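PDB 2PAG: SMI1/KNR4 family protein from Pseudomonas syringae pv. tomato, which is of unknown function but binds calcium and belongs to the SMI1/KNR4 family of the SUKH clan. Local coordinates for residues Q7-N12 with S50-G55. Residues are numbered along the deposited sequence; the frame is centred on the assembly and turned at random.
Sequences QLREAN and SDVVYG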
# COMPACT_ATOMS: atom_id res chain seq x y z
N GLN A 7 -0.28 -15.26 7.28
CA GLN A 7 -1.47 -14.77 7.98
C GLN A 7 -2.39 -14.03 7.02
O GLN A 7 -3.60 -14.26 7.01
CB GLN A 7 -1.05 -13.84 9.12
CG GLN A 7 -2.13 -13.63 10.17
CD GLN A 7 -1.72 -12.62 11.24
OE1 GLN A 7 -0.56 -12.60 11.67
NE2 GLN A 7 -2.66 -11.79 11.67
N LEU A 8 -1.82 -13.15 6.21
CA LEU A 8 -2.63 -12.39 5.26
C LEU A 8 -3.21 -13.28 4.16
O LEU A 8 -4.40 -13.21 3.86
CB LEU A 8 -1.79 -11.28 4.62
CG LEU A 8 -1.66 -9.97 5.41
CD1 LEU A 8 -0.64 -9.08 4.73
CD2 LEU A 8 -3.02 -9.28 5.49
N ARG A 9 -2.36 -14.12 3.58
CA ARG A 9 -2.80 -15.01 2.50
C ARG A 9 -3.93 -15.92 2.93
O ARG A 9 -4.90 -16.10 2.20
CB ARG A 9 -1.63 -15.87 2.02
CG ARG A 9 -0.39 -15.09 1.59
CD ARG A 9 -0.65 -14.25 0.37
NE ARG A 9 -1.25 -15.03 -0.72
CZ ARG A 9 -1.32 -14.60 -1.98
NH1 ARG A 9 -0.82 -13.42 -2.30
NH2 ARG A 9 -1.92 -15.34 -2.90
N GLU A 10 -3.82 -16.50 4.12
CA GLU A 10 -4.84 -17.41 4.62
C GLU A 10 -6.10 -16.70 5.11
O GLU A 10 -7.16 -17.32 5.24
CB GLU A 10 -4.23 -18.30 5.71
CG GLU A 10 -3.18 -19.25 5.14
CD GLU A 10 -2.60 -20.23 6.16
OE1 GLU A 10 -3.10 -20.30 7.30
OE2 GLU A 10 -1.62 -20.93 5.79
N ALA A 11 -6.00 -15.39 5.35
CA ALA A 11 -7.16 -14.63 5.81
C ALA A 11 -7.88 -13.99 4.63
O ALA A 11 -8.94 -13.38 4.81
CB ALA A 11 -6.72 -13.55 6.79
N ASN A 12 -7.31 -14.14 3.44
CA ASN A 12 -7.89 -13.56 2.23
C ASN A 12 -9.36 -13.88 2.07
O ASN A 12 -9.78 -15.04 2.14
CB ASN A 12 -7.15 -14.05 0.98
CG ASN A 12 -7.76 -13.49 -0.30
OD1 ASN A 12 -7.72 -12.29 -0.53
ND2 ASN A 12 -8.34 -14.36 -1.12
N SER A 50 -0.43 -8.00 -2.34
CA SER A 50 -1.35 -6.99 -2.86
C SER A 50 -2.59 -7.56 -3.56
O SER A 50 -3.41 -6.81 -4.09
CB SER A 50 -0.63 -5.97 -3.77
OG SER A 50 -0.16 -6.52 -4.98
N ASP A 51 -2.72 -8.89 -3.58
CA ASP A 51 -3.90 -9.52 -4.17
C ASP A 51 -4.84 -9.93 -3.04
O ASP A 51 -5.89 -10.54 -3.28
CB ASP A 51 -3.51 -10.74 -5.01
CG ASP A 51 -2.85 -11.84 -4.19
OD1 ASP A 51 -2.15 -11.51 -3.21
OD2 ASP A 51 -3.03 -13.03 -4.54
N VAL A 52 -4.48 -9.58 -1.82
CA VAL A 52 -5.27 -9.92 -0.65
C VAL A 52 -6.39 -8.93 -0.30
O VAL A 52 -6.23 -7.70 -0.39
CB VAL A 52 -4.35 -10.10 0.60
CG1 VAL A 52 -5.19 -10.30 1.85
CG2 VAL A 52 -3.43 -11.30 0.39
N VAL A 53 -7.53 -9.50 0.07
CA VAL A 53 -8.70 -8.73 0.48
C VAL A 53 -8.95 -9.11 1.94
O VAL A 53 -9.11 -10.30 2.25
CB VAL A 53 -9.93 -9.12 -0.37
CG1 VAL A 53 -11.14 -8.33 0.08
CG2 VAL A 53 -9.63 -8.87 -1.85
N TYR A 54 -8.95 -8.12 2.83
CA TYR A 54 -9.17 -8.39 4.25
C TYR A 54 -9.55 -7.17 5.08
O TYR A 54 -9.04 -6.06 4.87
CB TYR A 54 -7.92 -8.99 4.90
CG TYR A 54 -8.11 -9.25 6.38
CD1 TYR A 54 -8.75 -10.40 6.82
CD2 TYR A 54 -7.74 -8.29 7.32
CE1 TYR A 54 -9.01 -10.60 8.17
CE2 TYR A 54 -8.01 -8.48 8.67
CZ TYR A 54 -8.64 -9.64 9.09
OH TYR A 54 -8.92 -9.83 10.43
N GLY A 55 -10.43 -7.39 6.05
CA GLY A 55 -10.85 -6.34 6.96
C GLY A 55 -11.54 -5.13 6.38
O GLY A 55 -12.28 -5.22 5.40
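Arg-9 and Asp-51 form a salt bridge between the C-terminal end of helix 2-11 and the extended loop that leaves helix 40-49, tying together two parts of the SMI1/KNR4 domain. Arg-9 NH1 lies 2.5 Å from Asp-51 OD1, an unusually short separation whose exact value is doubtful, while NH2 adds a bent, weak hydrogen bond to OD2 at 3.0 Å. The guanidinium and carboxylate planes are turned 36° from each other, so this two-pronged pairing is twisted rather than coplanar. Bends at chi2 and chi3 fold the Arg-9 chain back toward the loop, although its CB points away from it. The same NH1 also donates to the carbonyl oxygen of Thr-48, so the arginine grips both the loop and the end of the helix preceding it.

Beyond the helix end, Asn-12 provides the second polar link. Its CG stands anti to the backbone N (chi1 179°), carrying the amide across to the loop backbone, where OD1 accepts the N-H of Val-53 at 2.9 Å. This bond is nearly straight at the hydrogen (161°) and lies in the carbonyl plane. Asn-12 CA also makes a CA-H...O contact with Val-53 O, and backbone bonding between Val-53 and Glu-13 continues the association past the helix.

Val-52 packs between these polar links: its CG2 methyl meets the Arg-9 CD methylene, while CG1 rests 3.6 Å from Leu-8 O and more loosely against Leu-8 CD2. Trp-132 of helix 124-132 touches both Leu-8 and Val-52, joining this apolar patch to the C-terminal helix. Farther along the loop, the Tyr-54 ring presents its edge to Ala-11 O, and its CD1 also packs 3.7 Å from the Ala-11 CB methyl.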